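Local coordinates for protein beta-porphyranase B (Bacteroides plebeius, PDB 4AWD) that hydrolyses the sulfated red-algal polysaccharide porphyran at linkages between beta-D-galactopyranose and alpha-L-galactopyranose-6-sulfate, releasing mostly disaccharides, at residues 53-58 and 314-319; 134-139 and 151-156; 142-147 and 235-240. One frame throughout, in Å; residues are numbered along the deposited sequence.

Contact 1. Residues 53-58 and 314-319; sequences DYTDEF and VRAYKL. With CA (calcium ion), chain C.
Asp-56 and Val-314 form a single antiparallel hydrogen-bonded pair, Asp-56 N giving to Val-314 O (2.7 Å) and Val-314 N to Asp-56 O (2.8 Å). Two residues along the strand the loop continues this pairing with a side chain: Ala-316 N reaches Thr-55 OG1 at 2.8 Å in a nearly straight bond (171°). That hydroxyl, set beside the backbone N of Thr-55 and anti to its carbonyl carbon (chi1 -71°), is also bonded to Asn-51 O. Tyr-54 CB packs on the methyl of Ala-316. Val-314 CG2 sits in the ring plane at the edge of Phe-58, 3.9 Å from CE2. Arg-315 bends at chi3 to bring NH1 to the syn side of Glu-57 OE1, a salt bridge of 2.8 Å through a bent bond, with carboxylate and guanidinium planes 39° apart. Glu-57 OE1 also accepts from a water that is a calcium ligand. Asp-56 OD1 receives Phe-58 N, an Asx turn that bends the chain round Glu-57. The backbone O of Glu-57 binds the calcium ion at 2.4 Å, joined by Asn-59, Gly-94 and Asp-312: a calcium site of the GH16 beta-sandwich, to which loop 53-58, bonded to strand 308-321, gives one backbone ligand.

Contact 2. Residues 134-139 and 151-156; sequences GYYETR and FWLSNR
The Phe-151 ring carries Thr-138 CB over the centre of one face, 3.9 Å from the centroid and 10° off the normal, while the backbone C of Tyr-136 lies at its edge, near the ring plane. The Tyr-136 ring is met in the same manner by Leu-153, whose CD2 stands over the centre of a face, 4.0 Å from the centroid; the two side chains cross at about a right angle. The closest approach is that of Thr-138 CG2 to Phe-151 CG, 3.4 Å, the two side chains sliding past each other in opposite directions. This threonine puts its methyl between the backbone N and the carbonyl carbon, and OG1 anti to the N (chi1 -172°), where it bonds Trp-313 O and leaves the methyl for the aromatic face. Phe-151 CE2 also reaches the backbone of Glu-137, 3.6 Å from its C. On the far side of strand 134-139, Tyr-135 OH donates to Glu-137 OE2 (2.6 Å). Segments 134-139 and 151-154 run at 147° to each other, their axes 8.2 Å apart at the closest, so side chains of 151-154 reach across to side chains and backbone of 134-139. Ile-282 packs on both Phe-151 and Leu-153. With the hydroxyls of Thr-138 and Tyr-136 turned to backbone oxygens of Trp-313 and His-132, CH-pi and apolar packing joins these facing layers of the GH16 jelly-roll sandwich without a hydrogen bond between the segments.

Contact 3. Residues 142-147 and 235-240; sequences ASLTTM and PSAEDF
Ala-142 N donates to Ser-236 O at 2.9 Å, the one hydrogen bond between these two loops, which belong to the connections around the sheets of the GH16 beta-sandwich. The bond is straight at the hydrogen (165°), yet the donor stands 46° above the carbonyl plane, away from the lone pairs. Loop 142-147 follows strand 134-141 and runs toward strand 149-163; loop 235-240 leads into strand 241-249, which pairs antiparallel with strand 134-141, and the contact therefore lies where two neighbouring strands meet their turns. The alpha carbons of Ala-142 and Ala-237 are 4.2 Å apart, so the two backbones come into close contact. The methyl of Ala-142 touches Ser-236 OG, 3.5 Å from Ala-142 CB, and it faces the methyl of Ala-237, the two CB atoms of Ala-142 and Ala-237 being 4.3 Å apart. The carbonyl of Ala-142 turns to Ala-237 as well, its O taking a CA-H...O contact from Ala-237 CA.

Within loop 235-240 the residues 236-238 curl into a helix-like turn, closed by a hydrogen bond from Glu-238 N to Pro-235 O. Facing Ala-237, Leu-144, the centre of an inverse gamma turn, extends its side chain with CG anti to the backbone N (chi1 -159°), and from there the CD1 branch reaches Ala-237. The backbone of Leu-144 is bonded to that of Lys-306, and Ser-236 is bonded through its backbone to Asn-200, so each loop is also tied to other parts of the chain. Of the two leucine methyls, CD1 makes the touch, 3.6 Å from Ala-237 CB.

Along the chain the segments come in the order 53-58, 134-139, 142-147, 151-156, 235-240, 314-319: contact 1 encloses the other two, while contacts 2 and 3 interleave. Contacts 1 and 2, with centres 10 Å apart, share the sheet in which strands 308-321 and 134-141 are neighbours, joined by backbone bonds from Tyr-317 to Tyr-135 and from Arg-315 to Glu-137. Contact 3 lies about 19 Å from contact 2, centre to centre, and touches it where Arg-139 packs on Phe-240; it is about 23 Å from contact 1 and does not touch it. Strand 134-141 links all three: it pairs with strand 308-321 of contact 1, packs on the facing layer in contact 2 and leads into loop 142-147 of contact 3.

Contact 1. Residues 53-58 and 314-319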
loop_
_atom_site.group_PDB
_atom_site.type_symbol
_atom_site.label_atom_id
_atom_site.label_comp_id
_atom_site.label_asym_id
_atom_site.label_seq_id
_atom_site.Cartn_x
_atom_site.Cartn_y
_atom_site.Cartn_z
ATOM N N ASP A 53 15.115 0.752 -8.012
ATOM C CA ASP A 53 15.069 0.338 -6.629
ATOM C C ASP A 53 13.684 -0.111 -6.172
ATOM O O ASP A 53 13.571 -0.865 -5.220
ATOM C CB ASP A 53 15.611 1.473 -5.753
ATOM C CG ASP A 53 17.131 1.661 -5.907
ATOM O OD1 ASP A 53 17.790 0.824 -6.572
ATOM O OD2 ASP A 53 17.663 2.643 -5.363
ATOM N N TYR A 54 12.636 0.331 -6.858
ATOM C CA TYR A 54 11.263 -0.005 -6.456
ATOM C C TYR A 54 10.479 -0.564 -7.641
ATOM O O TYR A 54 9.263 -0.467 -7.714
ATOM C CB TYR A 54 10.586 1.220 -5.818
ATOM C CG TYR A 54 11.522 1.905 -4.855
ATOM C CD1 TYR A 54 11.759 1.369 -3.585
ATOM C CD2 TYR A 54 12.233 3.050 -5.237
ATOM C CE1 TYR A 54 12.661 1.974 -2.700
ATOM C CE2 TYR A 54 13.135 3.660 -4.365
ATOM C CZ TYR A 54 13.343 3.120 -3.102
ATOM O OH TYR A 54 14.232 3.735 -2.246
ATOM N N THR A 55 11.217 -1.171 -8.565
ATOM C CA THR A 55 10.646 -1.649 -9.801
ATOM C C THR A 55 10.958 -3.120 -9.901
ATOM O O THR A 55 12.114 -3.537 -9.686
ATOM C CB THR A 55 11.216 -0.864 -11.018
ATOM O OG1 THR A 55 10.703 0.475 -11.007
ATOM C CG2 THR A 55 10.828 -1.518 -12.311
ATOM N N ASP A 56 9.926 -3.898 -10.224
ATOM C CA ASP A 56 10.050 -5.339 -10.358
ATOM C C ASP A 56 8.904 -5.954 -11.146
ATOM O O ASP A 56 7.715 -5.756 -10.819
ATOM C CB ASP A 56 10.123 -6.021 -8.984
ATOM C CG ASP A 56 10.877 -7.350 -9.031
ATOM O OD1 ASP A 56 10.764 -8.100 -10.036
ATOM O OD2 ASP A 56 11.581 -7.644 -8.044
ATOM N N GLU A 57 9.281 -6.750 -12.143
ATOM C CA GLU A 57 8.332 -7.422 -13.004
ATOM C C GLU A 57 7.936 -8.774 -12.420
ATOM O O GLU A 57 6.960 -9.381 -12.842
ATOM C CB GLU A 57 8.930 -7.588 -14.401
ATOM C CG GLU A 57 9.294 -6.284 -15.088
ATOM C CD GLU A 57 8.096 -5.358 -15.314
ATOM O OE1 GLU A 57 6.957 -5.849 -15.526
ATOM O OE2 GLU A 57 8.300 -4.124 -15.301
ATOM N N PHE A 58 8.698 -9.242 -11.443
ATOM C CA PHE A 58 8.456 -10.545 -10.806
ATOM C C PHE A 58 8.386 -11.668 -11.851
ATOM O O PHE A 58 7.549 -12.574 -11.765
ATOM C CB PHE A 58 7.193 -10.535 -9.912
ATOM C CG PHE A 58 7.117 -9.376 -8.946
ATOM C CD1 PHE A 58 8.006 -9.272 -7.874
ATOM C CD2 PHE A 58 6.129 -8.396 -9.093
ATOM C CE1 PHE A 58 7.918 -8.199 -6.968
ATOM C CE2 PHE A 58 6.032 -7.320 -8.202
ATOM C CZ PHE A 58 6.919 -7.218 -7.133
ATOM N N VAL A 314 5.492 -4.178 -10.121
ATOM C CA VAL A 314 5.526 -2.930 -9.400
ATOM C C VAL A 314 6.513 -2.063 -10.177
ATOM O O VAL A 314 7.628 -2.515 -10.477
ATOM C CB VAL A 314 5.941 -3.188 -7.948
ATOM C CG1 VAL A 314 6.450 -1.928 -7.280
ATOM C CG2 VAL A 314 4.749 -3.789 -7.169
ATOM N N ARG A 315 6.109 -0.854 -10.562
ATOM C CA ARG A 315 7.005 -0.018 -11.363
ATOM C C ARG A 315 7.080 1.405 -10.830
ATOM O O ARG A 315 6.058 2.036 -10.584
ATOM C CB ARG A 315 6.656 -0.102 -12.869
ATOM C CG ARG A 315 6.417 -1.571 -13.329
ATOM C CD ARG A 315 6.661 -1.899 -14.792
ATOM N NE ARG A 315 5.528 -1.689 -15.679
ATOM C CZ ARG A 315 5.061 -2.555 -16.591
ATOM N NH1 ARG A 315 5.583 -3.760 -16.768
ATOM N NH2 ARG A 315 4.036 -2.195 -17.345
ATOM N N ALA A 316 8.298 1.885 -10.596
ATOM C CA ALA A 316 8.503 3.236 -10.069
ATOM C C ALA A 316 9.324 4.101 -11.025
ATOM O O ALA A 316 10.203 3.603 -11.744
ATOM C CB ALA A 316 9.172 3.184 -8.713
ATOM N N TYR A 317 9.042 5.398 -11.020
ATOM C CA TYR A 317 9.741 6.324 -11.887
ATOM C C TYR A 317 10.152 7.603 -11.164
ATOM O O TYR A 317 9.575 7.979 -10.146
ATOM C CB TYR A 317 8.907 6.638 -13.133
ATOM C CG TYR A 317 8.470 5.401 -13.899
ATOM C CD1 TYR A 317 7.352 4.666 -13.493
ATOM C CD2 TYR A 317 9.175 4.956 -15.009
ATOM C CE1 TYR A 317 6.948 3.531 -14.172
ATOM C CE2 TYR A 317 8.766 3.815 -15.707
ATOM C CZ TYR A 317 7.652 3.114 -15.275
ATOM O OH TYR A 317 7.237 1.989 -15.934
ATOM N N LYS A 318 11.185 8.234 -11.713
ATOM C CA LYS A 318 11.709 9.520 -11.279
ATOM C C LYS A 318 11.654 10.519 -12.417
ATOM O O LYS A 318 11.823 10.159 -13.582
ATOM C CB LYS A 318 13.179 9.357 -10.891
ATOM C CG LYS A 318 13.487 9.538 -9.426
ATOM C CD LYS A 318 14.807 8.834 -9.070
ATOM C CE LYS A 318 15.873 8.988 -10.163
ATOM N NZ LYS A 318 17.110 8.216 -9.839
ATOM N N LEU A 319 11.440 11.780 -12.081
ATOM C CA LEU A 319 11.605 12.844 -13.055
ATOM C C LEU A 319 13.046 13.343 -13.067
ATOM O O LEU A 319 13.653 13.590 -12.023
ATOM C CB LEU A 319 10.659 14.001 -12.774
ATOM C CG LEU A 319 9.213 13.822 -13.222
ATOM C CD1 LEU A 319 8.419 14.990 -12.696
ATOM C CD2 LEU A 319 9.105 13.737 -14.741
HETATM CA CA CA C . 5.117 -9.940 -14.332
HETATM O O HOH W 1 5.851 -8.326 -15.897
#

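Contact 2. Residues 134-139 and 151-156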
loop_
_atom_site.group_PDB
_atom_site.type_symbol
_atom_site.label_atom_id
_atom_site.label_comp_id
_atom_site.label_asym_id
_atom_site.label_seq_id
_atom_site.Cartn_x
_atom_site.Cartn_y
_atom_site.Cartn_z
ATOM N N GLY A 134 7.858 11.341 -7.658
ATOM C CA GLY A 134 7.933 10.388 -8.745
ATOM C C GLY A 134 6.604 9.698 -8.938
ATOM O O GLY A 134 5.566 10.176 -8.457
ATOM N N TYR A 135 6.643 8.578 -9.646
ATOM C CA TYR A 135 5.445 7.850 -10.034
ATOM C C TYR A 135 5.570 6.373 -9.644
ATOM O O TYR A 135 6.621 5.740 -9.825
ATOM C CB TYR A 135 5.194 7.998 -11.540
ATOM C CG TYR A 135 3.839 7.513 -12.000
ATOM C CD1 TYR A 135 3.638 6.179 -12.357
ATOM C CD2 TYR A 135 2.756 8.384 -12.065
ATOM C CE1 TYR A 135 2.376 5.711 -12.779
ATOM C CE2 TYR A 135 1.495 7.940 -12.494
ATOM C CZ TYR A 135 1.312 6.597 -12.839
ATOM O OH TYR A 135 0.080 6.153 -13.254
ATOM N N TYR A 136 4.490 5.837 -9.096
ATOM C CA TYR A 136 4.488 4.502 -8.524
ATOM C C TYR A 136 3.206 3.817 -8.944
ATOM O O TYR A 136 2.133 4.424 -8.902
ATOM C CB TYR A 136 4.574 4.607 -7.001
ATOM C CG TYR A 136 5.831 5.325 -6.554
ATOM C CD1 TYR A 136 7.023 4.620 -6.317
ATOM C CD2 TYR A 136 5.834 6.699 -6.382
ATOM C CE1 TYR A 136 8.172 5.272 -5.942
ATOM C CE2 TYR A 136 6.990 7.364 -5.991
ATOM C CZ TYR A 136 8.150 6.642 -5.774
ATOM O OH TYR A 136 9.283 7.322 -5.397
ATOM N N GLU A 137 3.304 2.555 -9.344
ATOM C CA GLU A 137 2.158 1.887 -9.940
ATOM C C GLU A 137 2.297 0.384 -9.843
ATOM O O GLU A 137 3.409 -0.146 -9.918
ATOM C CB GLU A 137 2.034 2.291 -11.417
ATOM C CG GLU A 137 0.725 1.857 -12.078
ATOM C CD GLU A 137 0.327 2.739 -13.240
ATOM O OE1 GLU A 137 0.862 2.552 -14.357
ATOM O OE2 GLU A 137 -0.525 3.627 -13.023
ATOM N N THR A 138 1.163 -0.302 -9.711
ATOM C CA THR A 138 1.140 -1.748 -9.772
ATOM C C THR A 138 -0.037 -2.224 -10.615
ATOM O O THR A 138 -1.061 -1.534 -10.715
ATOM C CB THR A 138 1.092 -2.389 -8.350
ATOM O OG1 THR A 138 1.269 -3.804 -8.466
ATOM C CG2 THR A 138 -0.224 -2.117 -7.642
ATOM N N ARG A 139 0.146 -3.391 -11.243
ATOM C CA ARG A 139 -0.940 -4.154 -11.865
ATOM C C ARG A 139 -1.296 -5.287 -10.895
ATOM O O ARG A 139 -0.514 -6.222 -10.693
ATOM C CB ARG A 139 -0.541 -4.709 -13.242
ATOM C CG ARG A 139 -1.742 -5.062 -14.125
ATOM C CD ARG A 139 -1.402 -5.220 -15.624
ATOM N NE ARG A 139 -1.148 -6.620 -15.927
ATOM C CZ ARG A 139 -2.016 -7.462 -16.478
ATOM N NH1 ARG A 139 -3.217 -7.062 -16.865
ATOM N NH2 ARG A 139 -1.657 -8.721 -16.663
ATOM N N PHE A 151 -1.378 -1.707 -2.104
ATOM C CA PHE A 151 -0.120 -1.221 -2.649
ATOM C C PHE A 151 0.034 0.185 -2.101
ATOM O O PHE A 151 -0.811 1.049 -2.366
ATOM C CB PHE A 151 -0.174 -1.181 -4.187
ATOM C CG PHE A 151 1.066 -0.604 -4.833
ATOM C CD1 PHE A 151 2.318 -1.162 -4.602
ATOM C CD2 PHE A 151 0.981 0.478 -5.688
ATOM C CE1 PHE A 151 3.474 -0.634 -5.201
ATOM C CE2 PHE A 151 2.112 0.999 -6.315
ATOM C CZ PHE A 151 3.366 0.455 -6.063
ATOM N N TRP A 152 1.097 0.412 -1.330
ATOM C CA TRP A 152 1.298 1.684 -0.652
ATOM C C TRP A 152 2.733 1.947 -0.246
ATOM O O TRP A 152 3.591 1.065 -0.318
ATOM C CB TRP A 152 0.398 1.793 0.587
ATOM C CG TRP A 152 0.385 0.624 1.523
ATOM C CD1 TRP A 152 -0.125 -0.627 1.275
ATOM C CD2 TRP A 152 0.834 0.613 2.887
ATOM N NE1 TRP A 152 0.003 -1.423 2.397
ATOM C CE2 TRP A 152 0.581 -0.685 3.401
ATOM C CE3 TRP A 152 1.423 1.573 3.726
ATOM C CZ2 TRP A 152 0.910 -1.051 4.719
ATOM C CZ3 TRP A 152 1.741 1.215 5.045
ATOM C CH2 TRP A 152 1.478 -0.090 5.525
ATOM N N LEU A 153 2.972 3.178 0.189
ATOM C CA LEU A 153 4.277 3.610 0.679
ATOM C C LEU A 153 4.117 4.205 2.075
ATOM O O LEU A 153 3.050 4.737 2.419
ATOM C CB LEU A 153 4.911 4.649 -0.256
ATOM C CG LEU A 153 5.274 4.206 -1.681
ATOM C CD1 LEU A 153 4.045 4.273 -2.540
ATOM C CD2 LEU A 153 6.350 5.070 -2.281
ATOM N N SER A 154 5.186 4.111 2.864
ATOM C CA SER A 154 5.176 4.556 4.236
ATOM C C SER A 154 6.588 4.862 4.681
ATOM O O SER A 154 7.557 4.424 4.052
ATOM C CB SER A 154 4.620 3.439 5.123
ATOM O OG SER A 154 4.145 3.946 6.352
ATOM N N ASN A 155 6.703 5.601 5.779
ATOM C CA ASN A 155 7.978 5.760 6.446
ATOM C C ASN A 155 7.835 5.659 7.966
ATOM O O ASN A 155 6.730 5.536 8.491
ATOM C CB ASN A 155 8.690 7.047 6.004
ATOM C CG ASN A 155 7.887 8.311 6.307
ATOM O OD1 ASN A 155 7.071 8.341 7.219
ATOM N ND2 ASN A 155 8.137 9.360 5.547
ATOM N N ARG A 156 8.965 5.685 8.659
ATOM C CA ARG A 156 8.990 5.533 10.098
ATOM C C ARG A 156 8.950 6.881 10.808
ATOM O O ARG A 156 9.317 7.899 10.229
ATOM C CB ARG A 156 10.215 4.740 10.501
ATOM C CG ARG A 156 10.159 3.329 9.968
ATOM C CD ARG A 156 11.547 2.794 9.846
ATOM N NE ARG A 156 12.052 2.273 11.116
ATOM C CZ ARG A 156 13.340 2.077 11.386
ATOM N NH1 ARG A 156 14.279 2.376 10.477
ATOM N NH2 ARG A 156 13.685 1.587 12.572
#

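Contact 3. Residues 142-147 and 235-240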
loop_
_atom_site.group_PDB
_atom_site.type_symbol
_atom_site.label_atom_id
_atom_site.label_comp_id
_atom_site.label_asym_id
_atom_site.label_seq_id
_atom_site.Cartn_x
_atom_site.Cartn_y
_atom_site.Cartn_z
ATOM N N ALA A 142 -7.035 -8.537 -7.051
ATOM C CA ALA A 142 -7.311 -8.814 -5.617
ATOM C C ALA A 142 -7.681 -10.265 -5.385
ATOM O O ALA A 142 -8.227 -10.911 -6.272
ATOM C CB ALA A 142 -8.413 -7.897 -5.059
ATOM N N SER A 143 -7.372 -10.769 -4.190
ATOM C CA SER A 143 -7.843 -12.086 -3.764
ATOM C C SER A 143 -9.358 -12.033 -3.634
ATOM O O SER A 143 -9.899 -10.979 -3.273
ATOM C CB SER A 143 -7.217 -12.474 -2.427
ATOM O OG SER A 143 -7.617 -11.571 -1.407
ATOM N N LEU A 144 -10.038 -13.140 -3.961
ATOM C CA LEU A 144 -11.487 -13.273 -3.757
ATOM C C LEU A 144 -11.727 -13.672 -2.303
ATOM O O LEU A 144 -12.030 -14.821 -1.973
ATOM C CB LEU A 144 -12.115 -14.268 -4.739
ATOM C CG LEU A 144 -13.641 -14.142 -4.973
ATOM C CD1 LEU A 144 -14.003 -12.841 -5.644
ATOM C CD2 LEU A 144 -14.203 -15.304 -5.793
ATOM N N THR A 145 -11.619 -12.672 -1.442
ATOM C CA THR A 145 -11.380 -12.885 -0.039
ATOM C C THR A 145 -11.759 -11.592 0.667
ATOM O O THR A 145 -11.764 -10.530 0.035
ATOM C CB THR A 145 -9.867 -13.211 0.130
ATOM O OG1 THR A 145 -9.679 -14.622 0.351
ATOM C CG2 THR A 145 -9.220 -12.418 1.210
ATOM N N THR A 146 -12.089 -11.681 1.958
ATOM C CA THR A 146 -12.364 -10.502 2.766
ATOM C C THR A 146 -11.114 -9.927 3.452
ATOM O O THR A 146 -11.221 -9.157 4.417
ATOM C CB THR A 146 -13.416 -10.786 3.856
ATOM O OG1 THR A 146 -13.068 -11.984 4.546
ATOM C CG2 THR A 146 -14.841 -10.901 3.274
ATOM N N MET A 147 -9.937 -10.314 2.964
ATOM C CA MET A 147 -8.672 -9.684 3.358
ATOM C C MET A 147 -8.217 -8.714 2.265
ATOM O O MET A 147 -8.536 -8.894 1.084
ATOM C CB MET A 147 -7.592 -10.729 3.664
ATOM C CG MET A 147 -7.784 -11.363 5.026
ATOM S SD MET A 147 -6.668 -12.718 5.423
ATOM C CE MET A 147 -5.094 -11.860 5.548
ATOM N N PRO A 235 -14.626 -4.441 -10.356
ATOM C CA PRO A 235 -14.482 -5.378 -9.223
ATOM C C PRO A 235 -13.026 -5.868 -9.094
ATOM O O PRO A 235 -12.484 -6.467 -10.029
ATOM C CB PRO A 235 -15.452 -6.512 -9.574
ATOM C CG PRO A 235 -16.468 -5.884 -10.475
ATOM C CD PRO A 235 -15.705 -4.861 -11.277
ATOM N N SER A 236 -12.395 -5.578 -7.958
ATOM C CA SER A 236 -10.941 -5.709 -7.844
ATOM C C SER A 236 -10.422 -7.147 -7.995
ATOM O O SER A 236 -9.307 -7.358 -8.449
ATOM C CB SER A 236 -10.441 -5.077 -6.547
ATOM O OG SER A 236 -11.098 -5.645 -5.434
ATOM N N ALA A 237 -11.254 -8.124 -7.647
ATOM C CA ALA A 237 -10.872 -9.543 -7.714
ATOM C C ALA A 237 -11.094 -10.209 -9.074
ATOM O O ALA A 237 -10.614 -11.318 -9.309
ATOM C CB ALA A 237 -11.587 -10.325 -6.635
ATOM N N GLU A 238 -11.814 -9.545 -9.969
ATOM C CA GLU A 238 -12.159 -10.168 -11.253
ATOM C C GLU A 238 -11.063 -10.036 -12.305
ATOM O O GLU A 238 -11.024 -10.809 -13.269
ATOM C CB GLU A 238 -13.481 -9.625 -11.817
ATOM C CG GLU A 238 -14.725 -9.783 -10.914
ATOM C CD GLU A 238 -14.875 -11.159 -10.239
ATOM O OE1 GLU A 238 -14.318 -12.174 -10.726
ATOM O OE2 GLU A 238 -15.567 -11.222 -9.192
ATOM N N ASP A 239 -10.185 -9.056 -12.141
ATOM C CA ASP A 239 -9.177 -8.828 -13.156
ATOM C C ASP A 239 -8.034 -7.959 -12.671
ATOM O O ASP A 239 -8.100 -7.334 -11.605
ATOM C CB ASP A 239 -9.816 -8.206 -14.409
ATOM C CG ASP A 239 -9.168 -8.684 -15.699
ATOM O OD1 ASP A 239 -8.091 -9.334 -15.662
ATOM O OD2 ASP A 239 -9.749 -8.394 -16.765
ATOM N N PHE A 240 -6.978 -7.944 -13.471
ATOM C CA PHE A 240 -5.820 -7.130 -13.192
ATOM C C PHE A 240 -6.159 -5.724 -13.590
ATOM O O PHE A 240 -6.750 -5.488 -14.642
ATOM C CB PHE A 240 -4.619 -7.599 -14.006
ATOM C CG PHE A 240 -3.913 -8.772 -13.412
ATOM C CD1 PHE A 240 -2.922 -8.584 -12.443
ATOM C CD2 PHE A 240 -4.222 -10.068 -13.831
ATOM C CE1 PHE A 240 -2.259 -9.660 -11.892
ATOM C CE2 PHE A 240 -3.582 -11.155 -13.287
ATOM C CZ PHE A 240 -2.595 -10.962 -12.306
#